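Local coordinates for protein PpBBE-like 1 D396N (PDB 6EO5) that is a single-site variant of a bi-covalently flavinylated moss berberine bridge enzyme homolog that oxidises cellobiose, at residues V234-W245 and L281-A290; E84-D92 and V461-P469. One frame throughout, in Å; residues are numbered along the deposited sequence.

From the N terminus the chain first reaches E84-D92, a loop between strands 74-77 and 95-98 of the mixed four-stranded sheet. It then passes through both segments of contact 1, where helix 235-246 and helix 279-288 close a short loop of 35 residues, rich in strand, against the seven-stranded antiparallel sheet. Near its end V461-P469 completes contact 2, closing a far larger loop of 368 residues and joining the E84-D92 loop of the FAD-binding region to the C-terminal loop after helix 446-456. Contact 1 therefore falls wholly within the span of contact 2, and the two do not cross. Their centres are 41 Å apart, on opposite sides of the chain's centre.

Contact 1: V234-W245 and L281-A290; sequences VLFKNFKSFQSW and LVKTFLASAA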
loop_
_atom_site.group_PDB
_atom_site.type_symbol
_atom_site.label_atom_id
_atom_site.label_comp_id
_atom_site.label_asym_id
_atom_site.label_seq_id
_atom_site.Cartn_x
_atom_site.Cartn_y
_atom_site.Cartn_z
ATOM N N VAL A 234 15.424 -14.741 21.546
ATOM C CA VAL A 234 14.422 -15.647 21.001
ATOM C C VAL A 234 14.004 -15.259 19.584
ATOM O O VAL A 234 13.004 -15.784 19.074
ATOM C CB VAL A 234 13.195 -15.746 21.930
ATOM C CG1 VAL A 234 13.624 -16.171 23.325
ATOM C CG2 VAL A 234 12.418 -14.428 21.990
ATOM N N LEU A 235 14.747 -14.358 18.933
ATOM C CA LEU A 235 14.361 -13.883 17.603
ATOM C C LEU A 235 14.460 -14.990 16.553
ATOM O O LEU A 235 13.562 -15.148 15.719
ATOM C CB LEU A 235 15.227 -12.689 17.195
ATOM C CG LEU A 235 15.006 -11.404 17.980
ATOM C CD1 LEU A 235 16.047 -10.367 17.597
ATOM C CD2 LEU A 235 13.589 -10.882 17.748
ATOM N N PHE A 236 15.556 -15.747 16.557
ATOM C CA PHE A 236 15.685 -16.839 15.603
ATOM C C PHE A 236 14.572 -17.855 15.800
ATOM O O PHE A 236 13.908 -18.272 14.839
ATOM C CB PHE A 236 17.045 -17.520 15.745
ATOM C CG PHE A 236 17.228 -18.672 14.808
ATOM C CD1 PHE A 236 16.797 -19.948 15.155
ATOM C CD2 PHE A 236 17.803 -18.480 13.563
ATOM C CE1 PHE A 236 16.938 -21.002 14.280
ATOM C CE2 PHE A 236 17.952 -19.540 12.682
ATOM C CZ PHE A 236 17.521 -20.799 13.042
ATOM N N LYS A 237 14.364 -18.272 17.052
ATOM C CA LYS A 237 13.361 -19.282 17.348
ATOM C C LYS A 237 11.976 -18.813 16.919
ATOM O O LYS A 237 11.227 -19.562 16.277
ATOM C CB LYS A 237 13.406 -19.613 18.842
ATOM C CG LYS A 237 12.700 -20.902 19.241
ATOM C CD LYS A 237 12.761 -21.120 20.748
ATOM C CE LYS A 237 11.890 -22.298 21.165
ATOM N NZ LYS A 237 12.384 -23.575 20.578
ATOM N N ASN A 238 11.620 -17.564 17.253
ATOM C CA ASN A 238 10.287 -17.079 16.905
ATOM C C ASN A 238 10.118 -16.966 15.395
ATOM O O ASN A 238 9.089 -17.385 14.852
ATOM C CB ASN A 238 9.998 -15.735 17.576
ATOM C CG ASN A 238 10.001 -15.816 19.089
ATOM O OD1 ASN A 238 10.089 -16.896 19.659
ATOM N ND2 ASN A 238 9.898 -14.669 19.748
ATOM N N PHE A 239 11.116 -16.420 14.692
ATOM C CA PHE A 239 10.971 -16.267 13.247
ATOM C C PHE A 239 10.897 -17.621 12.552
ATOM O O PHE A 239 10.067 -17.813 11.653
ATOM C CB PHE A 239 12.107 -15.430 12.645
ATOM C CG PHE A 239 11.851 -15.084 11.211
ATOM C CD1 PHE A 239 10.973 -14.060 10.887
ATOM C CD2 PHE A 239 12.394 -15.842 10.188
ATOM C CE1 PHE A 239 10.675 -13.763 9.577
ATOM C CE2 PHE A 239 12.103 -15.548 8.858
ATOM C CZ PHE A 239 11.238 -14.502 8.558
ATOM N N LYS A 240 11.752 -18.573 12.949
ATOM C CA LYS A 240 11.694 -19.907 12.355
ATOM C C LYS A 240 10.328 -20.545 12.568
ATOM O O LYS A 240 9.768 -21.156 11.650
ATOM C CB LYS A 240 12.793 -20.794 12.933
ATOM C CG LYS A 240 12.946 -22.134 12.240
ATOM C CD LYS A 240 14.238 -22.807 12.692
ATOM C CE LYS A 240 14.331 -24.249 12.215
ATOM N NZ LYS A 240 13.789 -24.321 10.838
ATOM N N SER A 241 9.765 -20.393 13.768
ATOM C CA SER A 241 8.448 -20.956 14.036
ATOM C C SER A 241 7.372 -20.280 13.198
ATOM O O SER A 241 6.425 -20.939 12.750
ATOM C CB SER A 241 8.118 -20.839 15.513
ATOM O OG SER A 241 6.836 -21.375 15.731
ATOM N N PHE A 242 7.497 -18.966 12.986
ATOM C CA PHE A 242 6.585 -18.258 12.089
ATOM C C PHE A 242 6.632 -18.838 10.678
ATOM O O PHE A 242 5.585 -19.108 10.074
ATOM C CB PHE A 242 6.922 -16.763 12.090
ATOM C CG PHE A 242 6.322 -15.991 10.942
ATOM C CD1 PHE A 242 4.941 -15.804 10.847
ATOM C CD2 PHE A 242 7.148 -15.420 9.970
ATOM C CE1 PHE A 242 4.386 -15.079 9.794
ATOM C CE2 PHE A 242 6.611 -14.692 8.910
ATOM C CZ PHE A 242 5.217 -14.522 8.823
ATOM N N GLN A 243 7.845 -19.054 10.144
ATOM C CA GLN A 243 8.005 -19.625 8.803
ATOM C C GLN A 243 7.383 -21.013 8.698
ATOM O O GLN A 243 6.666 -21.311 7.737
ATOM C CB GLN A 243 9.480 -19.706 8.434
ATOM C CG GLN A 243 10.047 -18.449 7.846
ATOM C CD GLN A 243 11.339 -18.707 7.090
ATOM O OE1 GLN A 243 11.743 -17.908 6.248
ATOM N NE2 GLN A 243 11.999 -19.825 7.397
ATOM N N SER A 244 7.688 -21.895 9.655
ATOM C CA SER A 244 7.130 -23.243 9.621
ATOM C C SER A 244 5.616 -23.201 9.679
ATOM O O SER A 244 4.938 -23.845 8.875
ATOM C CB SER A 244 7.673 -24.067 10.780
ATOM O OG SER A 244 9.078 -23.978 10.818
ATOM N N TRP A 245 5.075 -22.432 10.628
ATOM C CA TRP A 245 3.631 -22.293 10.774
ATOM C C TRP A 245 2.998 -21.676 9.530
ATOM O O TRP A 245 1.920 -22.113 9.087
ATOM C CB TRP A 245 3.333 -21.441 12.010
ATOM C CG TRP A 245 1.887 -21.004 12.158
ATOM C CD1 TRP A 245 0.854 -21.754 12.626
ATOM C CD2 TRP A 245 1.335 -19.704 11.861
ATOM N NE1 TRP A 245 -0.304 -21.016 12.631
ATOM C CE2 TRP A 245 -0.038 -19.755 12.167
ATOM C CE3 TRP A 245 1.871 -18.508 11.365
ATOM C CZ2 TRP A 245 -0.885 -18.656 12.002
ATOM C CZ3 TRP A 245 1.022 -17.417 11.195
ATOM C CH2 TRP A 245 -0.337 -17.501 11.511
ATOM N N LEU A 281 -5.481 -23.505 15.295
ATOM C CA LEU A 281 -4.843 -22.891 14.136
ATOM C C LEU A 281 -3.556 -22.136 14.465
ATOM O O LEU A 281 -2.772 -21.855 13.555
ATOM C CB LEU A 281 -5.824 -21.942 13.445
ATOM C CG LEU A 281 -7.146 -22.584 13.036
ATOM C CD1 LEU A 281 -8.119 -21.537 12.535
ATOM C CD2 LEU A 281 -6.919 -23.662 11.986
ATOM N N VAL A 282 -3.314 -21.791 15.723
ATOM C CA VAL A 282 -2.070 -21.146 16.107
ATOM C C VAL A 282 -1.246 -22.036 17.016
ATOM O O VAL A 282 -0.216 -21.604 17.537
ATOM C CB VAL A 282 -2.320 -19.777 16.760
ATOM C CG1 VAL A 282 -3.023 -18.842 15.790
ATOM C CG2 VAL A 282 -3.129 -19.926 18.038
ATOM N N LYS A 283 -1.664 -23.284 17.200
ATOM C CA LYS A 283 -0.984 -24.173 18.139
ATOM C C LYS A 283 0.450 -24.469 17.709
ATOM O O LYS A 283 1.363 -24.469 18.543
ATOM C CB LYS A 283 -1.793 -25.461 18.282
ATOM C CG LYS A 283 -1.098 -26.627 18.944
ATOM C CD LYS A 283 -1.959 -27.870 18.722
ATOM C CE LYS A 283 -2.418 -27.925 17.251
ATOM N NZ LYS A 283 -3.667 -28.718 17.046
ATOM N N THR A 284 0.676 -24.722 16.415
ATOM C CA THR A 284 2.019 -25.113 15.991
ATOM C C THR A 284 2.998 -23.940 16.046
ATOM O O THR A 284 4.197 -24.150 16.277
ATOM C CB THR A 284 1.987 -25.729 14.588
ATOM O OG1 THR A 284 1.587 -24.746 13.622
ATOM C CG2 THR A 284 0.998 -26.871 14.542
ATOM N N PHE A 285 2.518 -22.706 15.851
ATOM C CA PHE A 285 3.394 -21.554 16.029
ATOM C C PHE A 285 3.825 -21.412 17.488
ATOM O O PHE A 285 5.021 -21.287 17.784
ATOM C CB PHE A 285 2.711 -20.267 15.552
ATOM C CG PHE A 285 3.458 -19.017 15.951
ATOM C CD1 PHE A 285 4.652 -18.674 15.316
ATOM C CD2 PHE A 285 2.995 -18.209 16.987
ATOM C CE1 PHE A 285 5.373 -17.539 15.696
ATOM C CE2 PHE A 285 3.696 -17.075 17.366
ATOM C CZ PHE A 285 4.899 -16.740 16.707
ATOM N N LEU A 286 2.859 -21.413 18.414
ATOM C CA LEU A 286 3.182 -21.235 19.827
ATOM C C LEU A 286 4.040 -22.372 20.352
ATOM O O LEU A 286 4.892 -22.162 21.222
ATOM C CB LEU A 286 1.896 -21.120 20.648
ATOM C CG LEU A 286 0.984 -19.970 20.237
ATOM C CD1 LEU A 286 -0.445 -20.235 20.698
ATOM C CD2 LEU A 286 1.514 -18.674 20.807
ATOM N N ALA A 287 3.841 -23.579 19.831
ATOM C CA ALA A 287 4.623 -24.713 20.306
ATOM C C ALA A 287 6.105 -24.557 19.974
ATOM O O ALA A 287 6.965 -24.964 20.760
ATOM C CB ALA A 287 4.060 -26.009 19.724
ATOM N N SER A 288 6.439 -23.960 18.830
ATOM C CA SER A 288 7.848 -23.839 18.471
ATOM C C SER A 288 8.449 -22.470 18.743
ATOM O O SER A 288 9.681 -22.344 18.738
ATOM C CB SER A 288 8.055 -24.188 17.001
ATOM O OG SER A 288 7.991 -25.589 16.832
ATOM N N ALA A 289 7.628 -21.448 18.970
ATOM C CA ALA A 289 8.165 -20.174 19.420
ATOM C C ALA A 289 8.687 -20.312 20.845
ATOM O O ALA A 289 8.546 -21.351 21.494
ATOM C CB ALA A 289 7.112 -19.071 19.351
ATOM N N ALA A 290 9.305 -19.246 21.330
ATOM C CA ALA A 290 9.841 -19.260 22.668
ATOM C C ALA A 290 8.702 -19.253 23.689
ATOM O O ALA A 290 7.571 -18.851 23.389
ATOM C CB ALA A 290 10.756 -18.064 22.871
#
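L281 receives W245 through its backbone: the indole NE1 donates to L281 O over 2.8 Å, at an N-H...O angle of 176° and with the acceptor in the ring plane. T284 comes to the same indole edge, its OG1 3.2 Å from W245 CD1. F285 then covers a face, its CB 3.8 Å from the centroid of the W245 five-membered ring. With CG anti to the backbone N (chi1 169°), the F285 ring enters as a knob among N238, S241, F242 and W245. F285 O takes the hydroxyl of S241 OG at 2.7 Å, on a lone pair in the carbonyl plane, besides A289 N of its own helix end. S288 sets its CB against S241, and its carbonyl borders the aliphatic part of K237. Past the helix end, A290 N gives a nearly straight 3.0 Å bond to N238 OD1, while A290 CB meets V234 CG1 at 3.5 Å. The other end of the N238 amide is held by S265 of strand 264-271. The helix axes approach to 8.5 Å at 153°, a roughly antiparallel pair packed on the seven-stranded sheet, against strands 222-230, 253-259 and 264-271. Chemically, side chains of one helix serve backbone groups of the other: W245 engages L281 O at the kink, where F285 N makes no helical bond, and N238 binds an amide beyond the last turn.

Contact 2: E84-D92 and V461-P469; sequences EDYSLGGRD and VFNFPQSIP. With FAD (flavin-adenine dinucleotide), chain C.
The backbones come nearest, CA to CA, at G90 and F464 (5.8 Å), where G90 O meets P465 CG, between two irregular loops that share no backbone-backbone hydrogen bond; a CB on G90 would run into P465 CD. Y86 makes the largest single contribution. Its CG stands anti to the carbonyl carbon (chi1 -74°), which brings the ring to the second loop, with F464 CD2 over one face, 3.3 Å from Y86 CD2, and E84 CB over the opposite face. The two aromatic planes meet obliquely at 55°, and P465 touches near Y86 CE1. Y86 OH donates to Q466 OE1, which lies in the phenol plane with its amide turned 85° to the ring; the modelled OH to OE1 distance of 2.4 Å is doubtful at this resolution. Replacing Y86 by an alanine would probably leave Q466 OE1 without its hydroxyl donor and open a gap between E84 and F464. R91 NH1 binds N463 O at 2.7 Å from well above the carbonyl plane and adds a weak bond to G89 O. N463 OD1 lies over a face of the guanidinium without bonding to it, whereas N463 ND2 is held by N460. A water in the guanidinium plane accepts from R91 NH2 at 3.0 Å and from N463 N at 3.1 Å, bridging the loops. S87 OG donates to the FAD phosphate oxygen O1A at 2.6 Å, and ribose O3B lies over a face of F464. The contact thus ties the FAD-binding region to the C-terminal berberine-like segment beside the cofactor's pyrophosphate and adenosine ribose. S87 and F462 both reach strand 74-77, through R77 and I74, while I468 packs on helices 438-442 and 446-456.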
loop_
_atom_site.group_PDB
_atom_site.type_symbol
_atom_site.label_atom_id
_atom_site.label_comp_id
_atom_site.label_asym_id
_atom_site.label_seq_id
_atom_site.Cartn_x
_atom_site.Cartn_y
_atom_site.Cartn_z
ATOM N N GLU A 84 8.499 7.289 -1.280
ATOM C CA GLU A 84 9.488 8.111 -1.959
ATOM C C GLU A 84 8.959 9.501 -2.298
ATOM O O GLU A 84 9.552 10.198 -3.123
ATOM C CB GLU A 84 9.971 7.404 -3.225
ATOM C CG GLU A 84 10.721 6.109 -2.975
ATOM C CD GLU A 84 12.158 6.334 -2.541
ATOM O OE1 GLU A 84 12.425 7.325 -1.834
ATOM O OE2 GLU A 84 13.029 5.517 -2.910
ATOM N N ASP A 85 7.848 9.913 -1.690
ATOM C CA ASP A 85 7.272 11.239 -1.915
ATOM C C ASP A 85 6.897 11.471 -3.375
ATOM O O ASP A 85 6.932 12.600 -3.863
ATOM C CB ASP A 85 8.210 12.338 -1.419
ATOM C CG ASP A 85 8.305 12.352 0.080
ATOM O OD1 ASP A 85 7.246 12.271 0.728
ATOM O OD2 ASP A 85 9.425 12.406 0.621
ATOM N N TYR A 86 6.487 10.409 -4.067
ATOM C CA TYR A 86 6.151 10.522 -5.477
ATOM C C TYR A 86 4.843 11.267 -5.720
ATOM O O TYR A 86 4.587 11.680 -6.855
ATOM C CB TYR A 86 6.076 9.135 -6.113
ATOM C CG TYR A 86 7.416 8.462 -6.343
ATOM C CD1 TYR A 86 8.601 9.200 -6.419
ATOM C CD2 TYR A 86 7.497 7.083 -6.491
ATOM C CE1 TYR A 86 9.830 8.566 -6.645
ATOM C CE2 TYR A 86 8.706 6.445 -6.709
ATOM C CZ TYR A 86 9.870 7.181 -6.793
ATOM O OH TYR A 86 11.066 6.527 -7.018
ATOM N N SER A 87 3.993 11.425 -4.706
ATOM C CA SER A 87 2.790 12.225 -4.900
ATOM C C SER A 87 3.040 13.706 -4.631
ATOM O O SER A 87 2.108 14.511 -4.746
ATOM C CB SER A 87 1.643 11.693 -4.032
ATOM O OG SER A 87 2.007 11.647 -2.668
ATOM N N LEU A 88 4.268 14.080 -4.267
ATOM C CA LEU A 88 4.735 15.447 -4.441
ATOM C C LEU A 88 5.441 15.623 -5.773
ATOM O O LEU A 88 5.865 16.731 -6.091
ATOM C CB LEU A 88 5.665 15.858 -3.295
ATOM C CG LEU A 88 4.930 16.001 -1.962
ATOM C CD1 LEU A 88 5.876 16.283 -0.823
ATOM C CD2 LEU A 88 3.815 17.044 -2.022
ATOM N N GLY A 89 5.564 14.558 -6.562
ATOM C CA GLY A 89 6.183 14.604 -7.873
ATOM C C GLY A 89 7.438 13.765 -8.011
ATOM O O GLY A 89 7.783 13.372 -9.137
ATOM N N GLY A 90 8.145 13.480 -6.916
ATOM C CA GLY A 90 9.451 12.856 -7.034
ATOM C C GLY A 90 10.496 13.745 -7.671
ATOM O O GLY A 90 11.552 13.259 -8.069
ATOM N N ARG A 91 10.212 15.044 -7.773
ATOM C CA ARG A 91 11.072 16.098 -8.300
ATOM C C ARG A 91 10.390 17.420 -7.979
ATOM O O ARG A 91 9.200 17.449 -7.647
ATOM C CB ARG A 91 11.289 15.967 -9.810
ATOM C CG ARG A 91 10.023 16.237 -10.606
ATOM C CD ARG A 91 9.891 15.289 -11.766
ATOM N NE ARG A 91 8.778 15.630 -12.653
ATOM C CZ ARG A 91 7.638 14.947 -12.738
ATOM N NH1 ARG A 91 7.440 13.881 -11.976
ATOM N NH2 ARG A 91 6.693 15.327 -13.588
ATOM N N ASP A 92 11.137 18.514 -8.116
ATOM C CA ASP A 92 10.574 19.834 -7.860
ATOM C C ASP A 92 9.774 20.342 -9.052
ATOM O O ASP A 92 10.031 19.979 -10.205
ATOM C CB ASP A 92 11.670 20.839 -7.535
ATOM C CG ASP A 92 12.074 20.796 -6.101
ATOM O OD1 ASP A 92 11.320 20.177 -5.315
ATOM O OD2 ASP A 92 13.124 21.389 -5.758
ATOM N N VAL A 461 3.114 12.572 -20.494
ATOM C CA VAL A 461 2.586 13.667 -19.678
ATOM C C VAL A 461 2.711 13.337 -18.197
ATOM O O VAL A 461 3.121 14.175 -17.385
ATOM C CB VAL A 461 1.117 13.949 -20.046
ATOM C CG1 VAL A 461 0.566 15.055 -19.168
ATOM C CG2 VAL A 461 0.984 14.287 -21.517
ATOM N N PHE A 462 2.324 12.112 -17.828
ATOM C CA PHE A 462 2.325 11.629 -16.450
ATOM C C PHE A 462 3.591 10.803 -16.208
ATOM O O PHE A 462 3.701 9.670 -16.697
ATOM C CB PHE A 462 1.086 10.775 -16.179
ATOM C CG PHE A 462 -0.224 11.497 -16.357
ATOM C CD1 PHE A 462 -0.573 12.552 -15.524
ATOM C CD2 PHE A 462 -1.138 11.079 -17.317
ATOM C CE1 PHE A 462 -1.796 13.199 -15.666
ATOM C CE2 PHE A 462 -2.362 11.724 -17.464
ATOM C CZ PHE A 462 -2.688 12.778 -16.638
ATOM N N ASN A 463 4.529 11.352 -15.432
ATOM C CA ASN A 463 5.759 10.630 -15.122
ATOM C C ASN A 463 6.243 10.968 -13.714
ATOM O O ASN A 463 5.874 11.989 -13.125
ATOM C CB ASN A 463 6.870 10.934 -16.146
ATOM C CG ASN A 463 7.245 12.404 -16.170
ATOM O OD1 ASN A 463 7.896 12.918 -15.250
ATOM N ND2 ASN A 463 6.820 13.093 -17.213
ATOM N N PHE A 464 7.076 10.077 -13.186
ATOM C CA PHE A 464 7.835 10.278 -11.958
ATOM C C PHE A 464 9.038 9.344 -12.025
ATOM O O PHE A 464 9.135 8.535 -12.955
ATOM C CB PHE A 464 6.963 10.012 -10.712
ATOM C CG PHE A 464 6.402 8.613 -10.634
ATOM C CD1 PHE A 464 5.345 8.225 -11.442
ATOM C CD2 PHE A 464 6.917 7.693 -9.728
ATOM C CE1 PHE A 464 4.832 6.947 -11.369
ATOM C CE2 PHE A 464 6.407 6.414 -9.653
ATOM C CZ PHE A 464 5.368 6.041 -10.476
ATOM N N PRO A 465 10.009 9.445 -11.073
ATOM C CA PRO A 465 11.224 8.621 -11.215
ATOM C C PRO A 465 10.994 7.140 -11.501
ATOM O O PRO A 465 11.898 6.498 -12.038
ATOM C CB PRO A 465 11.934 8.817 -9.871
ATOM C CG PRO A 465 11.604 10.200 -9.517
ATOM C CD PRO A 465 10.174 10.433 -9.987
ATOM N N GLN A 466 9.817 6.578 -11.195
ATOM C CA GLN A 466 9.569 5.169 -11.491
ATOM C C GLN A 466 8.227 4.966 -12.185
ATOM O O GLN A 466 7.514 3.994 -11.927
ATOM C CB GLN A 466 9.675 4.320 -10.228
ATOM C CG GLN A 466 11.104 3.890 -9.920
ATOM C CD GLN A 466 11.285 3.420 -8.494
ATOM O OE1 GLN A 466 11.004 4.158 -7.546
ATOM N NE2 GLN A 466 11.754 2.186 -8.330
ATOM N N SER A 467 7.869 5.863 -13.098
ATOM C CA SER A 467 6.719 5.638 -13.959
ATOM C C SER A 467 7.044 4.600 -15.037
ATOM O O SER A 467 8.205 4.347 -15.371
ATOM C CB SER A 467 6.268 6.951 -14.609
ATOM O OG SER A 467 7.356 7.674 -15.168
ATOM N N ILE A 468 5.999 3.984 -15.575
ATOM C CA ILE A 468 6.235 3.022 -16.655
ATOM C C ILE A 468 6.879 3.754 -17.830
ATOM O O ILE A 468 6.409 4.845 -18.217
ATOM C CB ILE A 468 4.919 2.329 -17.065
ATOM C CG1 ILE A 468 4.231 1.690 -15.846
ATOM C CG2 ILE A 468 5.172 1.262 -18.107
ATOM C CD1 ILE A 468 5.035 0.589 -15.148
ATOM N N PRO A 469 7.976 3.253 -18.386
ATOM C CA PRO A 469 8.667 3.972 -19.462
ATOM C C PRO A 469 8.007 3.763 -20.819
ATOM O O PRO A 469 7.132 2.917 -20.998
ATOM C CB PRO A 469 10.070 3.359 -19.434
ATOM C CG PRO A 469 9.852 1.983 -18.926
ATOM C CD PRO A 469 8.734 2.073 -17.928
HETATM P PA FAD C . 0.020 8.652 -2.489
HETATM O O1A FAD C . 1.399 9.149 -2.085
HETATM O O2A FAD C . -0.988 9.771 -2.543
HETATM O O5B FAD C . 0.011 7.808 -3.864
HETATM C C5B FAD C . 1.039 6.894 -4.179
HETATM C C4B FAD C . 1.233 6.795 -5.689
HETATM O O4B FAD C . -0.010 6.570 -6.328
HETATM C C3B FAD C . 1.797 8.077 -6.278
HETATM O O3B FAD C . 2.587 7.743 -7.397
HETATM C C2B FAD C . 0.561 8.797 -6.749
HETATM O O2B FAD C . 0.848 9.709 -7.780
HETATM C C1B FAD C . -0.325 7.643 -7.201
HETATM N N9A FAD C . -1.744 8.055 -7.126
HETATM C C8A FAD C . -2.392 8.583 -6.034
HETATM N N7A FAD C . -3.672 8.849 -6.372
HETATM C C5A FAD C . -3.854 8.505 -7.665
HETATM C C6A FAD C . -4.953 8.580 -8.499
HETATM N N6A FAD C . -6.101 9.063 -8.035
HETATM N N1A FAD C . -4.853 8.146 -9.803
HETATM C C2A FAD C . -3.654 7.658 -10.269
HETATM N N3A FAD C . -2.555 7.590 -9.439
HETATM C C4A FAD C . -2.654 8.011 -8.155
HETATM N N1 FAD C . 0.615 -0.968 2.204
HETATM C C2 FAD C . -0.115 -2.161 2.271
HETATM O O2 FAD C . -0.292 -2.897 1.278
HETATM N N3 FAD C . -0.676 -2.533 3.481
HETATM C C4 FAD C . -0.513 -1.750 4.604
HETATM O O4 FAD C . -1.032 -2.098 5.659
HETATM C C4X FAD C . 0.213 -0.570 4.539
HETATM N N5 FAD C . 0.332 0.231 5.655
HETATM C C5X FAD C . 0.766 1.536 5.522
HETATM C C6 FAD C . 0.749 2.376 6.630
HETATM C C7 FAD C . 1.060 3.742 6.535
HETATM C C7M FAD C . 1.012 4.627 7.761
HETATM C C8 FAD C . 1.511 4.235 5.292
HETATM C C8M FAD C . 1.978 5.670 5.139
HETATM C C9 FAD C . 1.610 3.347 4.204
HETATM C C9A FAD C . 1.224 1.998 4.290
HETATM N N10 FAD C . 1.350 1.084 3.236
HETATM C C10 FAD C . 0.745 -0.156 3.321
HETATM C "C1'" FAD C . 1.870 1.495 1.899
HETATM C "C2'" FAD C . 0.709 2.007 1.051
HETATM O "O2'" FAD C . -0.068 0.969 0.501
HETATM C "C3'" FAD C . 1.270 2.846 -0.074
HETATM O "O3'" FAD C . 1.989 3.890 0.538
HETATM C "C4'" FAD C . 0.139 3.368 -0.956
HETATM O "O4'" FAD C . 0.621 3.495 -2.280
HETATM C "C5'" FAD C . -0.400 4.692 -0.419
HETATM O "O5'" FAD C . -1.364 5.287 -1.263
HETATM P P FAD C . -1.722 6.848 -1.037
HETATM O O1P FAD C . -2.868 7.235 -1.942
HETATM O O2P FAD C . -1.978 7.206 0.402
HETATM O O3P FAD C . -0.318 7.569 -1.349
HETATM O O HOH W 1 4.102 14.279 -14.669
#